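PDB 6L1O: aminotransferase from Bacillus subtilis, which is a pyridoxal-phosphate-dependent aminotransferase (BacF) encoded in the operon for biosynthesis of the dipeptide antibiotic bacilysin. Local coordinates for residues P13-S18 with Y128-S133; A187-A192 with L203-A208; A219-L222 with D226-T229; Q339-L344 with V352-I357. All coordinates share one frame; numbering follows the deposited sequence.

Interaction 1: residues P13-S18 with Y128-S133; sequences PRQEFS and YPEYLS. With PLP (pyridoxal-5'-phosphate), chain E.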
loop_
_atom_site.group_PDB
_atom_site.type_symbol
_atom_site.label_atom_id
_atom_site.label_comp_id
_atom_site.label_asym_id
_atom_site.label_seq_id
_atom_site.Cartn_x
_atom_site.Cartn_y
_atom_site.Cartn_z
ATOM N N PRO B 13 8.983 16.148 -0.776
ATOM C CA PRO B 13 9.642 16.752 -1.927
ATOM C C PRO B 13 8.662 17.001 -3.074
ATOM O O PRO B 13 7.703 16.227 -3.281
ATOM C CB PRO B 13 10.714 15.728 -2.320
ATOM C CG PRO B 13 10.273 14.416 -1.697
ATOM C CD PRO B 13 9.462 14.770 -0.503
ATOM N N ARG B 14 8.893 18.102 -3.783
ATOM C CA ARG B 14 8.086 18.465 -4.920
ATOM C C ARG B 14 8.278 17.430 -6.032
ATOM O O ARG B 14 9.428 17.086 -6.377
ATOM C CB ARG B 14 8.515 19.880 -5.396
ATOM N N GLN B 15 7.173 16.923 -6.581
ATOM C CA GLN B 15 7.233 16.064 -7.769
ATOM C C GLN B 15 7.357 16.932 -9.031
ATOM O O GLN B 15 6.363 17.330 -9.627
ATOM C CB GLN B 15 6.007 15.165 -7.819
ATOM C CG GLN B 15 6.022 14.164 -6.667
ATOM C CD GLN B 15 4.855 13.226 -6.722
ATOM O OE1 GLN B 15 3.712 13.679 -6.806
ATOM N NE2 GLN B 15 5.121 11.920 -6.659
ATOM N N GLU B 16 8.589 17.264 -9.387
ATOM C CA GLU B 16 8.847 18.299 -10.396
ATOM C C GLU B 16 8.279 17.934 -11.794
ATOM O O GLU B 16 7.762 18.797 -12.476
ATOM C CB GLU B 16 10.350 18.622 -10.469
ATOM N N PHE B 17 8.328 16.656 -12.170
ATOM C CA PHE B 17 7.835 16.219 -13.479
ATOM C C PHE B 17 6.343 16.456 -13.597
ATOM O O PHE B 17 5.878 16.791 -14.680
ATOM C CB PHE B 17 8.174 14.740 -13.777
ATOM N N SER B 18 5.599 16.307 -12.488
ATOM C CA SER B 18 4.137 16.469 -12.496
ATOM C C SER B 18 3.682 17.849 -13.003
ATOM O O SER B 18 2.608 17.974 -13.587
ATOM C CB SER B 18 3.550 16.211 -11.109
ATOM O OG SER B 18 3.931 17.263 -10.220
ATOM N N TYR B 128 16.745 7.751 -10.056
ATOM C CA TYR B 128 15.289 7.761 -9.905
ATOM C C TYR B 128 14.852 8.733 -8.773
ATOM O O TYR B 128 15.174 8.505 -7.607
ATOM C CB TYR B 128 14.873 6.372 -9.578
ATOM C CG TYR B 128 13.437 6.025 -9.651
ATOM C CD1 TYR B 128 12.693 6.296 -10.811
ATOM C CD2 TYR B 128 12.820 5.316 -8.620
ATOM C CE1 TYR B 128 11.367 5.944 -10.907
ATOM C CE2 TYR B 128 11.481 4.915 -8.721
ATOM C CZ TYR B 128 10.785 5.206 -9.869
ATOM O OH TYR B 128 9.476 4.841 -9.990
ATOM N N PRO B 129 14.105 9.797 -9.113
ATOM C CA PRO B 129 13.731 10.816 -8.108
ATOM C C PRO B 129 12.891 10.259 -6.938
ATOM O O PRO B 129 12.843 10.844 -5.867
ATOM C CB PRO B 129 12.920 11.848 -8.913
ATOM C CG PRO B 129 12.637 11.231 -10.205
ATOM C CD PRO B 129 13.668 10.173 -10.462
ATOM N N GLU B 130 12.243 9.126 -7.119
ATOM C CA GLU B 130 11.409 8.612 -6.040
ATOM C C GLU B 130 12.212 8.117 -4.868
ATOM O O GLU B 130 11.669 8.053 -3.766
ATOM C CB GLU B 130 10.409 7.523 -6.544
ATOM C CG GLU B 130 9.191 8.088 -7.275
ATOM C CD GLU B 130 8.335 9.072 -6.429
ATOM O OE1 GLU B 130 8.141 8.850 -5.165
ATOM O OE2 GLU B 130 7.821 10.077 -7.024
ATOM N N TYR B 131 13.513 7.856 -5.047
ATOM C CA TYR B 131 14.386 7.518 -3.928
ATOM C C TYR B 131 14.347 8.606 -2.858
ATOM O O TYR B 131 14.498 8.330 -1.676
ATOM C CB TYR B 131 15.857 7.294 -4.351
ATOM C CG TYR B 131 16.088 6.177 -5.327
ATOM C CD1 TYR B 131 15.261 5.048 -5.324
ATOM C CD2 TYR B 131 17.111 6.242 -6.282
ATOM C CE1 TYR B 131 15.433 4.028 -6.213
ATOM C CE2 TYR B 131 17.306 5.184 -7.197
ATOM C CZ TYR B 131 16.453 4.101 -7.166
ATOM O OH TYR B 131 16.556 3.086 -8.070
ATOM N N LEU B 132 14.154 9.850 -3.299
ATOM C CA LEU B 132 14.135 11.004 -2.409
ATOM C C LEU B 132 12.975 11.027 -1.424
ATOM O O LEU B 132 13.138 11.429 -0.290
ATOM C CB LEU B 132 14.166 12.284 -3.197
ATOM C CG LEU B 132 15.520 12.975 -3.164
ATOM C CD1 LEU B 132 15.538 14.269 -3.981
ATOM C CD2 LEU B 132 15.845 13.337 -1.690
ATOM N N SER B 133 11.814 10.579 -1.879
ATOM C CA SER B 133 10.604 10.458 -1.085
ATOM C C SER B 133 10.779 9.679 0.209
ATOM O O SER B 133 10.614 10.229 1.284
ATOM C CB SER B 133 9.482 9.800 -1.920
ATOM O OG SER B 133 9.074 10.697 -2.912
HETATM N N1 PLP E . 12.607 1.692 -10.016
HETATM C C2 PLP E . 12.855 2.397 -11.135
HETATM C C2A PLP E . 14.170 3.089 -11.348
HETATM C C3 PLP E . 11.812 2.600 -12.114
HETATM O O3 PLP E . 11.965 3.326 -13.227
HETATM C C4 PLP E . 10.593 1.918 -11.870
HETATM C C4A PLP E . 9.445 2.443 -12.696
HETATM C C5 PLP E . 10.401 1.159 -10.641
HETATM C C6 PLP E . 11.471 1.054 -9.766
HETATM C C5A PLP E . 9.162 0.359 -10.366
HETATM O O4P PLP E . 8.008 1.062 -10.210
HETATM P P PLP E . 6.667 0.300 -9.667
HETATM O O1P PLP E . 6.230 1.109 -8.499
HETATM O O2P PLP E . 6.940 -1.161 -9.382
HETATM O O3P PLP E . 5.708 0.400 -10.821
#
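A small surface contact, part polar and part packing, joins Gln-15 and Pro-13, just ahead of helix 16-28, to Glu-130 and Ser-133 of helix 130-137. It lies beside the cofactor site of this class I aminotransferase, where the second subunit also touches. The one hydrogen bond between the segments runs from Gln-15 NE2 to Glu-130 OE2, 3.3 Å long with an angle of 153° at the hydrogen. The donor meets the carboxylate on its syn side, somewhat out of its plane. Amide and carboxylate planes stand 80° apart. Glu-130 bends at chi2 (-59°), which turns its carboxylate back toward Gln-15 and Ser-133. Farther along, Pro-13 lays its ring carbon CG on the helix backbone, 4.0 Å from Ser-133 CA. His-267 of the second subunit packs against Pro-13, Gln-15 and Glu-130, and its ND1 is hydrogen-bonded to Ser-133 OG.

On the cofactor side, Tyr-128 opens the second segment. Its ring has PLP over one face, with PLP C2 3.6 Å above the plane and over the ring centre. The backbone N of Glu-130 lies over the opposite face, toward the rim. The backbone at Glu-130 thus lies behind the ring that covers PLP.

The side chain of Glu-130 also touches that of Lys-104, a residue of the PLP pocket. A carboxylate near both an amide donor and a lysine would probably stay ionised. Gln-15 NE2 also makes a weak hydrogen bond to Asp-266 O of the second subunit. Amide and carboxylate together tie the N-terminal segment to the rim of the cofactor site.

Interaction 2: residues A187-A192 with L203-A208; sequences AFYAKA and LIHDFA. With PLP (pyridoxal-5'-phosphate), chain E.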
loop_
_atom_site.group_PDB
_atom_site.type_symbol
_atom_site.label_atom_id
_atom_site.label_comp_id
_atom_site.label_asym_id
_atom_site.label_seq_id
_atom_site.Cartn_x
_atom_site.Cartn_y
_atom_site.Cartn_z
ATOM N N ALA B 187 31.099 -8.459 -10.903
ATOM C CA ALA B 187 32.253 -7.804 -10.273
ATOM C C ALA B 187 31.883 -6.461 -9.619
ATOM O O ALA B 187 32.341 -6.149 -8.513
ATOM C CB ALA B 187 33.388 -7.574 -11.302
ATOM N N PHE B 188 31.131 -5.625 -10.327
ATOM C CA PHE B 188 30.699 -4.368 -9.697
ATOM C C PHE B 188 29.888 -4.643 -8.430
ATOM O O PHE B 188 30.106 -4.022 -7.398
ATOM C CB PHE B 188 29.879 -3.522 -10.623
ATOM C CG PHE B 188 29.210 -2.384 -9.937
ATOM C CD1 PHE B 188 29.932 -1.273 -9.568
ATOM C CD2 PHE B 188 27.871 -2.450 -9.609
ATOM C CE1 PHE B 188 29.322 -0.224 -8.917
ATOM C CE2 PHE B 188 27.256 -1.436 -8.936
ATOM C CZ PHE B 188 27.948 -0.299 -8.612
ATOM N N TYR B 189 28.991 -5.617 -8.526
ATOM C CA TYR B 189 28.122 -5.924 -7.410
ATOM C C TYR B 189 28.901 -6.497 -6.240
ATOM O O TYR B 189 28.540 -6.264 -5.096
ATOM C CB TYR B 189 26.998 -6.895 -7.835
ATOM C CG TYR B 189 25.939 -6.283 -8.722
ATOM C CD1 TYR B 189 25.381 -5.063 -8.424
ATOM C CD2 TYR B 189 25.482 -6.941 -9.867
ATOM C CE1 TYR B 189 24.434 -4.505 -9.235
ATOM C CE2 TYR B 189 24.502 -6.377 -10.691
ATOM C CZ TYR B 189 23.978 -5.172 -10.358
ATOM O OH TYR B 189 23.012 -4.585 -11.168
ATOM N N ALA B 190 29.957 -7.260 -6.542
ATOM C CA ALA B 190 30.804 -7.828 -5.493
ATOM C C ALA B 190 31.526 -6.728 -4.740
ATOM O O ALA B 190 31.643 -6.773 -3.527
ATOM C CB ALA B 190 31.804 -8.821 -6.090
ATOM N N LYS B 191 31.976 -5.746 -5.492
ATOM C CA LYS B 191 32.662 -4.588 -4.985
ATOM C C LYS B 191 31.761 -3.751 -4.088
ATOM O O LYS B 191 32.114 -3.384 -2.984
ATOM C CB LYS B 191 33.126 -3.775 -6.194
ATOM C CG LYS B 191 34.278 -2.854 -5.995
ATOM C CD LYS B 191 34.867 -2.507 -7.348
ATOM C CE LYS B 191 35.852 -1.354 -7.309
ATOM N NZ LYS B 191 36.481 -1.206 -8.668
ATOM N N ALA B 192 30.572 -3.451 -4.600
ATOM C CA ALA B 192 29.531 -2.765 -3.851
ATOM C C ALA B 192 29.235 -3.474 -2.519
ATOM O O ALA B 192 29.095 -2.817 -1.515
ATOM C CB ALA B 192 28.259 -2.658 -4.695
ATOM N N LEU B 203 22.305 -2.204 1.657
ATOM C CA LEU B 203 22.324 -2.003 0.200
ATOM C C LEU B 203 21.006 -2.470 -0.453
ATOM O O LEU B 203 20.679 -3.617 -0.358
ATOM C CB LEU B 203 23.492 -2.773 -0.380
ATOM C CG LEU B 203 24.080 -2.317 -1.724
ATOM C CD1 LEU B 203 25.354 -3.098 -2.045
ATOM C CD2 LEU B 203 23.061 -2.450 -2.863
ATOM N N ILE B 204 20.280 -1.561 -1.106
ATOM C CA ILE B 204 19.073 -1.915 -1.803
ATOM C C ILE B 204 19.343 -1.778 -3.283
ATOM O O ILE B 204 19.620 -0.668 -3.766
ATOM C CB ILE B 204 17.845 -1.052 -1.400
ATOM C CG1 ILE B 204 17.484 -1.235 0.106
ATOM C CG2 ILE B 204 16.603 -1.356 -2.254
ATOM C CD1 ILE B 204 17.344 -2.687 0.559
ATOM N N HIS B 205 19.236 -2.894 -4.010
ATOM C CA HIS B 205 19.413 -2.788 -5.452
ATOM C C HIS B 205 18.059 -2.779 -6.136
ATOM O O HIS B 205 17.247 -3.693 -5.902
ATOM C CB HIS B 205 20.249 -3.926 -5.983
ATOM C CG HIS B 205 20.447 -3.864 -7.460
ATOM N ND1 HIS B 205 20.009 -4.847 -8.308
ATOM C CD2 HIS B 205 20.956 -2.894 -8.239
ATOM C CE1 HIS B 205 20.267 -4.505 -9.545
ATOM N NE2 HIS B 205 20.845 -3.322 -9.531
ATOM N N ASP B 206 17.835 -1.786 -6.974
ATOM C CA ASP B 206 16.566 -1.599 -7.652
ATOM C C ASP B 206 16.712 -2.327 -9.021
ATOM O O ASP B 206 17.423 -1.846 -9.921
ATOM C CB ASP B 206 16.266 -0.101 -7.799
ATOM C CG ASP B 206 14.906 0.200 -8.403
ATOM O OD1 ASP B 206 14.214 -0.729 -8.885
ATOM O OD2 ASP B 206 14.515 1.394 -8.413
ATOM N N PHE B 207 16.031 -3.451 -9.162
ATOM C CA PHE B 207 16.174 -4.305 -10.316
ATOM C C PHE B 207 14.924 -4.230 -11.229
ATOM O O PHE B 207 14.575 -5.183 -11.885
ATOM C CB PHE B 207 16.494 -5.743 -9.844
ATOM C CG PHE B 207 17.254 -6.603 -10.806
ATOM C CD1 PHE B 207 18.172 -6.080 -11.697
ATOM C CD2 PHE B 207 17.122 -8.005 -10.752
ATOM C CE1 PHE B 207 18.916 -6.876 -12.517
ATOM C CE2 PHE B 207 17.893 -8.827 -11.585
ATOM C CZ PHE B 207 18.801 -8.271 -12.467
ATOM N N ALA B 208 14.334 -3.041 -11.325
ATOM C CA ALA B 208 13.131 -2.816 -12.106
ATOM C C ALA B 208 13.275 -3.169 -13.583
ATOM O O ALA B 208 12.307 -3.599 -14.196
ATOM C CB ALA B 208 12.677 -1.398 -11.981
HETATM N N1 PLP E . 12.607 1.692 -10.016
HETATM C C2 PLP E . 12.855 2.397 -11.135
HETATM C C2A PLP E . 14.170 3.089 -11.348
HETATM C C3 PLP E . 11.812 2.600 -12.114
HETATM O O3 PLP E . 11.965 3.326 -13.227
HETATM C C4 PLP E . 10.593 1.918 -11.870
HETATM C C4A PLP E . 9.445 2.443 -12.696
HETATM C C5 PLP E . 10.401 1.159 -10.641
HETATM C C6 PLP E . 11.471 1.054 -9.766
HETATM C C5A PLP E . 9.162 0.359 -10.366
HETATM O O4P PLP E . 8.008 1.062 -10.210
HETATM P P PLP E . 6.667 0.300 -9.667
HETATM O O1P PLP E . 6.230 1.109 -8.499
HETATM O O2P PLP E . 6.940 -1.161 -9.382
HETATM O O3P PLP E . 5.708 0.400 -10.821
#
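The imidazole of His-205 has the Tyr-189 ring over one face and the backbone N of Phe-207 over the other, both displaced toward the rim. Tyr-189 presents its edge, which makes a T-shaped (edge-to-face) pair with centroids 4.9 Å apart and planes at 66°. At the edges of the imidazole, ND1 is hydrogen-bonded to Glu-233 and NE2 to the backbone N of Tyr-175. Both ring nitrogens therefore have partners, which should fix the rotation of the ring.

The contact belongs to a beta-alpha-beta crossover: strand 168-174, helix 186-199 and the parallel strand 202-206 in the large mixed sheet of the PLP-dependent aminotransferase fold. Helix 186-199 packs over one side of this sheet. Tyr-189 and Ala-192, three residues apart on the helix, meet His-205 and Leu-203, two apart on the strand. His-205 has CG anti to its backbone N (chi1 180°), which carries the ring out from the strand to the tyrosine. The Tyr-189 side chain crosses it at about a right angle. Beside this pair, Leu-203 CD1 meets Ala-192 CB at 4.0 Å and the carbonyl oxygen of Ala-192 at 3.8 Å. Leu-203 also packs on Met-171 and Leu-173 of the neighbouring strand.

Asp-206, between His-205 and Phe-207, points to the other side of the strand and reaches the cofactor. Tyr-131 OH is hydrogen-bonded to OD2 and probably helps to position the carboxylate. Ala-208 also lines the pocket, with CB 3.5 Å from PLP C6. The closest approach to the cofactor here is Asp-206 OD2 to PLP N1, 2.5 Å.

Interaction 3: residues A219-L222 with D226-T229; sequences ASFL and DAKT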
loop_
_atom_site.group_PDB
_atom_site.type_symbol
_atom_site.label_atom_id
_atom_site.label_comp_id
_atom_site.label_asym_id
_atom_site.label_seq_id
_atom_site.Cartn_x
_atom_site.Cartn_y
_atom_site.Cartn_z
ATOM N N ALA B 219 22.826 -9.601 -14.757
ATOM C CA ALA B 219 23.160 -10.184 -13.465
ATOM C C ALA B 219 22.307 -9.548 -12.350
ATOM O O ALA B 219 22.122 -8.323 -12.327
ATOM C CB ALA B 219 24.638 -10.011 -13.172
ATOM N N SER B 220 21.777 -10.381 -11.460
ATOM C CA SER B 220 21.184 -9.919 -10.210
ATOM C C SER B 220 22.307 -9.529 -9.221
ATOM O O SER B 220 23.356 -10.191 -9.130
ATOM C CB SER B 220 20.301 -11.003 -9.606
ATOM O OG SER B 220 20.135 -10.829 -8.171
ATOM N N PHE B 221 22.081 -8.479 -8.452
ATOM C CA PHE B 221 22.940 -8.143 -7.309
ATOM C C PHE B 221 23.207 -9.377 -6.428
ATOM O O PHE B 221 24.328 -9.585 -5.899
ATOM C CB PHE B 221 22.269 -7.002 -6.507
ATOM C CG PHE B 221 22.870 -6.733 -5.150
ATOM C CD1 PHE B 221 24.195 -6.350 -5.010
ATOM C CD2 PHE B 221 22.087 -6.841 -3.998
ATOM C CE1 PHE B 221 24.743 -6.109 -3.752
ATOM C CE2 PHE B 221 22.613 -6.584 -2.747
ATOM C CZ PHE B 221 23.958 -6.251 -2.627
ATOM N N LEU B 222 22.196 -10.215 -6.273
ATOM C CA LEU B 222 22.292 -11.368 -5.399
ATOM C C LEU B 222 23.199 -12.485 -5.913
ATOM O O LEU B 222 23.383 -13.467 -5.240
ATOM C CB LEU B 222 20.903 -11.927 -5.080
ATOM C CG LEU B 222 19.955 -10.952 -4.360
ATOM C CD1 LEU B 222 18.661 -11.686 -4.125
ATOM C CD2 LEU B 222 20.530 -10.462 -3.031
ATOM N N ASP B 226 28.429 -12.156 -0.671
ATOM C CA ASP B 226 28.082 -11.212 0.413
ATOM C C ASP B 226 26.933 -10.227 0.105
ATOM O O ASP B 226 26.663 -9.330 0.904
ATOM C CB ASP B 226 29.310 -10.427 0.905
ATOM C CG ASP B 226 30.246 -11.290 1.760
ATOM O OD1 ASP B 226 29.757 -12.166 2.529
ATOM O OD2 ASP B 226 31.466 -11.074 1.654
ATOM N N ALA B 227 26.265 -10.384 -1.028
ATOM C CA ALA B 227 25.116 -9.512 -1.339
ATOM C C ALA B 227 24.004 -9.751 -0.321
ATOM O O ALA B 227 23.417 -8.797 0.181
ATOM C CB ALA B 227 24.615 -9.771 -2.756
ATOM N N LYS B 228 23.761 -11.022 0.014
ATOM C CA LYS B 228 22.706 -11.402 0.943
ATOM C C LYS B 228 23.034 -11.003 2.367
ATOM O O LYS B 228 22.141 -10.916 3.195
ATOM C CB LYS B 228 22.433 -12.919 0.910
ATOM C CG LYS B 228 21.052 -13.331 0.430
ATOM C CD LYS B 228 21.002 -14.860 0.334
ATOM C CE LYS B 228 19.908 -15.313 -0.596
ATOM N NZ LYS B 228 19.827 -16.797 -0.568
ATOM N N THR B 229 24.315 -10.826 2.650
ATOM C CA THR B 229 24.791 -10.393 3.937
ATOM C C THR B 229 24.509 -8.921 4.191
ATOM O O THR B 229 24.297 -8.556 5.328
ATOM C CB THR B 229 26.336 -10.603 4.053
ATOM O OG1 THR B 229 26.653 -11.970 3.759
ATOM C CG2 THR B 229 26.839 -10.225 5.467
#
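The chain loops out after Leu-222 and returns at Ala-227, the two CA atoms 5.3 Å apart, as helix 227-230 begins. Ala-227 points its methyl group toward the 219-222 segment. Ala-227 CB sits over one face of the Phe-221 ring, 3.7 Å from the centroid and 14° off the ring normal, a CH-pi contact. The nearest ring atom is Phe-221 CZ, 3.6 Å from Ala-227 CB. The ring gets there because Phe-221 CG lies anti to the backbone N (chi1 168°). Ala-227 CB also lies 3.2 Å from Phe-221 O. Leu-222 adds one branch, with CD2 4.2 Å from Ala-227 CB.

This is packing within the connection from strand 202-206 to strand 231-236, which are parallel neighbours in the large aminotransferase sheet. Phe-221 rests on Leu-203 and His-205 of strand 202-206. Just before it, Ser-220 forms an ST turn: its OG accepts from Leu-222 N at 2.9 Å. Ser-220 OG and Phe-221 N are both hydrogen-bonded to the carboxylate of Glu-233. Lys-228 runs past Leu-222 to a salt bridge with Glu-96 and a hydrogen bond to Thr-90 O.

Interaction 4: residues Q339-L344 with V352-I357; sequences QFSDYL and VTPGEI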
loop_
_atom_site.group_PDB
_atom_site.type_symbol
_atom_site.label_atom_id
_atom_site.label_comp_id
_atom_site.label_asym_id
_atom_site.label_seq_id
_atom_site.Cartn_x
_atom_site.Cartn_y
_atom_site.Cartn_z
ATOM N N GLN B 339 15.238 23.810 -20.016
ATOM C CA GLN B 339 15.087 24.818 -21.074
ATOM C C GLN B 339 14.849 24.109 -22.467
ATOM O O GLN B 339 13.982 24.508 -23.274
ATOM C CB GLN B 339 16.368 25.651 -21.089
ATOM C CG GLN B 339 16.441 26.739 -22.098
ATOM C CD GLN B 339 17.749 27.500 -21.982
ATOM O OE1 GLN B 339 18.427 27.452 -20.922
ATOM N NE2 GLN B 339 18.117 28.231 -23.067
ATOM N N PHE B 340 15.639 23.083 -22.725
ATOM C CA PHE B 340 15.486 22.276 -23.962
ATOM C C PHE B 340 14.157 21.504 -24.008
ATOM O O PHE B 340 13.451 21.574 -25.027
ATOM C CB PHE B 340 16.635 21.315 -24.103
ATOM C CG PHE B 340 16.568 20.461 -25.345
ATOM C CD1 PHE B 340 16.544 21.052 -26.600
ATOM C CD2 PHE B 340 16.555 19.090 -25.248
ATOM C CE1 PHE B 340 16.482 20.263 -27.734
ATOM C CE2 PHE B 340 16.512 18.291 -26.367
ATOM C CZ PHE B 340 16.475 18.886 -27.617
ATOM N N SER B 341 13.801 20.827 -22.918
ATOM C CA SER B 341 12.520 20.083 -22.856
ATOM C C SER B 341 11.348 21.029 -22.951
ATOM O O SER B 341 10.364 20.760 -23.612
ATOM C CB SER B 341 12.428 19.149 -21.660
ATOM O OG SER B 341 12.457 19.818 -20.398
ATOM N N ASP B 342 11.447 22.185 -22.343
ATOM C CA ASP B 342 10.388 23.210 -22.498
ATOM C C ASP B 342 10.264 23.733 -23.953
ATOM O O ASP B 342 9.148 23.926 -24.461
ATOM C CB ASP B 342 10.618 24.379 -21.541
ATOM C CG ASP B 342 10.122 24.095 -20.110
ATOM O OD1 ASP B 342 9.291 23.193 -19.900
ATOM O OD2 ASP B 342 10.561 24.802 -19.163
ATOM N N TYR B 343 11.403 23.936 -24.613
ATOM C CA TYR B 343 11.439 24.377 -26.006
ATOM C C TYR B 343 10.817 23.330 -26.957
ATOM O O TYR B 343 10.076 23.697 -27.902
ATOM C CB TYR B 343 12.859 24.692 -26.426
ATOM C CG TYR B 343 12.954 25.334 -27.804
ATOM C CD1 TYR B 343 12.999 26.744 -27.948
ATOM C CD2 TYR B 343 13.033 24.544 -28.965
ATOM C CE1 TYR B 343 13.090 27.332 -29.211
ATOM C CE2 TYR B 343 13.105 25.137 -30.225
ATOM C CZ TYR B 343 13.134 26.522 -30.345
ATOM O OH TYR B 343 13.217 27.066 -31.616
ATOM N N LEU B 344 11.055 22.045 -26.675
ATOM C CA LEU B 344 10.508 20.973 -27.514
ATOM C C LEU B 344 9.038 20.814 -27.283
ATOM O O LEU B 344 8.310 20.499 -28.226
ATOM C CB LEU B 344 11.197 19.630 -27.262
ATOM C CG LEU B 344 12.616 19.424 -27.681
ATOM C CD1 LEU B 344 13.009 17.981 -27.402
ATOM C CD2 LEU B 344 12.913 19.821 -29.108
ATOM N N VAL B 352 9.805 15.096 -23.710
ATOM C CA VAL B 352 10.951 14.306 -23.191
ATOM C C VAL B 352 11.163 14.647 -21.693
ATOM O O VAL B 352 10.700 15.692 -21.239
ATOM C CB VAL B 352 12.240 14.520 -23.975
ATOM C CG1 VAL B 352 12.032 14.127 -25.431
ATOM C CG2 VAL B 352 12.701 15.968 -23.879
ATOM N N THR B 353 11.847 13.795 -20.948
ATOM C CA THR B 353 12.065 14.075 -19.541
ATOM C C THR B 353 13.373 14.844 -19.392
ATOM O O THR B 353 14.409 14.344 -19.796
ATOM C CB THR B 353 12.160 12.808 -18.699
ATOM O OG1 THR B 353 11.181 11.869 -19.105
ATOM C CG2 THR B 353 11.964 13.148 -17.192
ATOM N N PRO B 354 13.337 16.020 -18.763
ATOM C CA PRO B 354 14.604 16.735 -18.601
ATOM C C PRO B 354 15.476 16.021 -17.615
ATOM O O PRO B 354 14.995 15.541 -16.591
ATOM C CB PRO B 354 14.163 18.146 -18.110
ATOM C CG PRO B 354 12.815 17.947 -17.526
ATOM C CD PRO B 354 12.193 16.752 -18.174
ATOM N N GLY B 355 16.756 15.881 -17.959
ATOM C CA GLY B 355 17.666 15.080 -17.198
ATOM C C GLY B 355 17.843 15.557 -15.771
ATOM O O GLY B 355 18.150 14.796 -14.893
ATOM N N GLU B 356 17.641 16.828 -15.546
ATOM C CA GLU B 356 17.838 17.360 -14.194
ATOM C C GLU B 356 16.783 16.949 -13.201
ATOM O O GLU B 356 16.992 17.048 -12.004
ATOM C CB GLU B 356 18.062 18.858 -14.206
ATOM C CG GLU B 356 16.964 19.689 -14.763
ATOM C CD GLU B 356 17.519 21.074 -15.162
ATOM O OE1 GLU B 356 17.667 21.936 -14.254
ATOM O OE2 GLU B 356 17.849 21.283 -16.355
ATOM N N ILE B 357 15.678 16.355 -13.647
ATOM C CA ILE B 357 14.801 15.826 -12.651
ATOM C C ILE B 357 15.411 14.612 -11.944
ATOM O O ILE B 357 14.993 14.252 -10.831
ATOM C CB ILE B 357 13.376 15.513 -13.147
ATOM C CG1 ILE B 357 13.331 14.276 -13.941
ATOM C CG2 ILE B 357 12.771 16.692 -13.883
ATOM C CD1 ILE B 357 12.647 13.173 -13.235
HETATM O O HOH W 1 9.474 18.080 -23.985
#
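Ser-341 and Leu-344, three residues apart on helix 337-348, face Val-352 and Pro-354, two apart on the chain that follows. The motif is a helix packed on the edge strand 353-354 of a three-stranded antiparallel sheet, reached by way of the short strand 350-351. Thr-353, between the two, points away from the helix and is paired by backbone hydrogen bonds to Arg-367.

Val-352 directs its CG2 branch at the helix, against both partners. Val-352 CG2 is 3.9 Å from Ser-341 CB and 4.1 Å from Leu-344 CD1. The leucine and valine side chains cross at a slant, touching through these single methyl groups. CG2 owes this position to its place between the backbone N and the carbonyl carbon, with CG1 anti to the carbonyl carbon (chi1 -60°). Val-352 also packs on Val-366 and Ile-368 of strand 365-369.

Pro-354 turns one side of its ring to the serine hydroxyl. Ser-341 OG lies 3.3 Å from Pro-354 CB and 3.4 Å from Pro-354 CG, a van der Waals contact. The hydroxyl is hydrogen-bonded back into its own helix, to the carbonyl oxygen of Ser-337, so this buried polar atom is satisfied while it lies against carbon.

The polar link between the segments goes through a water. It donates to Ser-341 O at 2.8 Å and accepts from Val-352 N at 3.0 Å.

In the fold
Interactions 2, 3 and 4 are buried, while interaction 1 is a surface contact partly covered by the second subunit. Interactions 2 and 3 lie about 7 Å apart between centres and share one side of the large sheet; they touch through aromatic and leucine side chains. Their chemistry is mainly aromatic and apolar. Interaction 1 relies on an amide-carboxylate bond together with proline packing. It meets interaction 2 at the cofactor, where Tyr-131 OH is probably hydrogen-bonded to Asp-206 OD2. Interaction 4 belongs to the smaller antiparallel sheet and combines methyl packing with a bridging water. It touches interaction 1 where Pro-129 packs on Ile-357, but lies far from interaction 3.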